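PDB 3FMB: dimeric protein of unknown function and ferredoxin-like fold from Bacteroides fragilis, which is of unknown function but forms a dimer of ferredoxin-like subunits belonging to the stress-responsive A/B barrel (Dabb) family. Local coordinates for residues 23-28 with 76-81. Numbering follows the deposited sequence.
Sequences HIVLFK and IALYSE. With SO4 (sulfate ion), chain C.
His23, Val25 and Phe27 face Ser80, Leu78 and Ile76 as antiparallel hydrogen-bonded pairs, the axes of 23-28 and 76-81 approaching to 4.7 Å. The ladder is tightest in the middle, where Leu78 N reaches Val25 O at 2.7 Å; at one end the carbonyl of His23 receives a weak bond from Ser80 N. The hydroxyl of Ser80 adds a second: with chi1 at 65°, OG lies between its own N and carbonyl carbon and bonds His23 O at 2.8 Å, also meeting the imidazole edge. His23 CD2 packs on Leu78 CD2, ND1 is held by Asp115, and NE2 gives a straight 2.8 Å bond to O1 of a sulfate, probably from the crystallisation liquor, which Arg111 also binds. Phe27 points its CZ at the same ion and sets CD2 against Ile76 CG2. The non-hydrogen-bonded pairs occupy the opposite face: Leu26 CD2 presses tightly on Ala77 CB (3.3 Å), and Ile24 CD1 touches the Tyr79 ring edge at CD1 (3.8 Å). There Tyr79 stacks on Tyr79 and Ile24 packs on Ile24 of the second subunit. These are the central strands of the four-stranded antiparallel ferredoxin-like sheet, with Ile76 and Leu78 packed against helix 35-50 and the dimer partner across the other face, as in Dabb-family dimers.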
loop_
_atom_site.group_PDB
_atom_site.type_symbol
_atom_site.label_atom_id
_atom_site.label_comp_id
_atom_site.label_asym_id
_atom_site.label_seq_id
_atom_site.Cartn_x
_atom_site.Cartn_y
_atom_site.Cartn_z
ATOM N N HIS A 23 -2.419 -7.219 3.884
ATOM C CA HIS A 23 -3.600 -6.431 3.557
ATOM C C HIS A 23 -3.121 -4.967 3.564
ATOM O O HIS A 23 -2.760 -4.409 4.632
ATOM C CB HIS A 23 -4.691 -6.653 4.631
ATOM C CG HIS A 23 -5.866 -5.710 4.554
ATOM N ND1 HIS A 23 -6.715 -5.653 3.476
ATOM C CD2 HIS A 23 -6.325 -4.790 5.437
ATOM C CE1 HIS A 23 -7.656 -4.747 3.705
ATOM N NE2 HIS A 23 -7.423 -4.182 4.878
ATOM N N ILE A 24 -3.025 -4.374 2.381
ATOM C CA ILE A 24 -2.498 -3.015 2.253
ATOM C C ILE A 24 -3.589 -2.135 1.682
ATOM O O ILE A 24 -4.176 -2.444 0.628
ATOM C CB ILE A 24 -1.254 -2.946 1.337
ATOM C CG1 ILE A 24 -0.149 -3.865 1.896
ATOM C CG2 ILE A 24 -0.796 -1.453 1.158
ATOM C CD1 ILE A 24 1.241 -3.600 1.253
ATOM N N VAL A 25 -3.842 -1.021 2.359
ATOM C CA VAL A 25 -4.909 -0.079 1.920
ATOM C C VAL A 25 -4.328 1.338 1.943
ATOM O O VAL A 25 -3.682 1.735 2.914
ATOM C CB VAL A 25 -6.219 -0.123 2.818
ATOM C CG1 VAL A 25 -7.363 0.726 2.168
ATOM C CG2 VAL A 25 -6.651 -1.573 3.130
ATOM N N LEU A 26 -4.525 2.062 0.847
ATOM C CA LEU A 26 -4.192 3.489 0.806
ATOM C C LEU A 26 -5.497 4.287 0.640
ATOM O O LEU A 26 -6.439 3.835 -0.061
ATOM C CB LEU A 26 -3.258 3.781 -0.358
ATOM C CG LEU A 26 -1.894 3.082 -0.386
ATOM C CD1 LEU A 26 -1.054 3.538 -1.630
ATOM C CD2 LEU A 26 -1.110 3.177 0.901
ATOM N N PHE A 27 -5.550 5.424 1.331
ATOM C CA PHE A 27 -6.658 6.350 1.266
ATOM C C PHE A 27 -6.220 7.757 0.803
ATOM O O PHE A 27 -5.162 8.286 1.202
ATOM C CB PHE A 27 -7.317 6.506 2.642
ATOM C CG PHE A 27 -7.888 5.254 3.190
ATOM C CD1 PHE A 27 -9.180 4.871 2.873
ATOM C CD2 PHE A 27 -7.129 4.457 4.045
ATOM C CE1 PHE A 27 -9.723 3.678 3.389
ATOM C CE2 PHE A 27 -7.671 3.282 4.571
ATOM C CZ PHE A 27 -8.947 2.915 4.261
ATOM N N LYS A 28 -7.109 8.382 0.044
ATOM C CA LYS A 28 -6.992 9.774 -0.367
ATOM C C LYS A 28 -8.249 10.508 0.095
ATOM O O LYS A 28 -9.391 10.102 -0.148
ATOM C CB LYS A 28 -6.816 9.846 -1.883
ATOM C CG LYS A 28 -6.599 11.273 -2.396
ATOM C CD LYS A 28 -6.148 11.280 -3.878
ATOM C CE LYS A 28 -6.047 12.694 -4.416
ATOM N NZ LYS A 28 -5.072 12.803 -5.565
ATOM N N ILE A 76 -2.941 8.508 3.477
ATOM C CA ILE A 76 -2.926 7.519 4.525
ATOM C C ILE A 76 -2.628 6.123 3.955
ATOM O O ILE A 76 -3.244 5.711 2.941
ATOM C CB ILE A 76 -4.318 7.435 5.259
ATOM C CG1 ILE A 76 -4.743 8.785 5.891
ATOM C CG2 ILE A 76 -4.273 6.268 6.301
ATOM C CD1 ILE A 76 -6.279 8.807 6.313
ATOM N N ALA A 77 -1.735 5.391 4.628
ATOM C CA ALA A 77 -1.444 4.006 4.293
ATOM C C ALA A 77 -1.776 3.151 5.518
ATOM O O ALA A 77 -1.425 3.522 6.648
ATOM C CB ALA A 77 0.030 3.820 3.940
ATOM N N LEU A 78 -2.433 2.015 5.281
ATOM C CA LEU A 78 -2.610 0.983 6.286
ATOM C C LEU A 78 -1.873 -0.259 5.791
ATOM O O LEU A 78 -2.095 -0.741 4.668
ATOM C CB LEU A 78 -4.092 0.697 6.454
ATOM C CG LEU A 78 -4.467 -0.268 7.596
ATOM C CD1 LEU A 78 -5.832 0.211 8.177
ATOM C CD2 LEU A 78 -4.518 -1.732 7.044
ATOM N N TYR A 79 -0.956 -0.730 6.603
ATOM C CA TYR A 79 -0.177 -1.900 6.300
ATOM C C TYR A 79 -0.455 -2.913 7.393
ATOM O O TYR A 79 -0.297 -2.609 8.566
ATOM C CB TYR A 79 1.305 -1.535 6.244
ATOM C CG TYR A 79 2.209 -2.740 6.112
ATOM C CD1 TYR A 79 2.460 -3.315 4.855
ATOM C CD2 TYR A 79 2.761 -3.355 7.240
ATOM C CE1 TYR A 79 3.269 -4.456 4.733
ATOM C CE2 TYR A 79 3.569 -4.501 7.112
ATOM C CZ TYR A 79 3.808 -5.040 5.855
ATOM O OH TYR A 79 4.613 -6.144 5.731
ATOM N N SER A 80 -0.822 -4.126 7.003
ATOM C CA SER A 80 -1.207 -5.120 7.978
ATOM C C SER A 80 -0.964 -6.538 7.482
ATOM O O SER A 80 -0.840 -6.781 6.274
ATOM C CB SER A 80 -2.678 -4.904 8.348
ATOM O OG SER A 80 -3.505 -5.147 7.244
ATOM N N GLU A 81 -0.879 -7.462 8.438
ATOM C CA GLU A 81 -0.640 -8.877 8.193
ATOM C C GLU A 81 -1.666 -9.725 8.948
ATOM O O GLU A 81 -1.989 -9.451 10.108
ATOM C CB GLU A 81 0.786 -9.286 8.612
ATOM C CG GLU A 81 1.875 -8.605 7.739
ATOM C CD GLU A 81 3.291 -8.825 8.211
ATOM O OE1 GLU A 81 3.511 -9.636 9.127
ATOM O OE2 GLU A 81 4.196 -8.186 7.650
HETATM S S SO4 C . -10.144 -1.988 5.123
HETATM O O1 SO4 C . -8.904 -2.096 6.020
HETATM O O2 SO4 C . -11.405 -2.000 5.861
HETATM O O3 SO4 C . -10.247 -3.048 4.090
HETATM O O4 SO4 C . -10.186 -0.680 4.423
#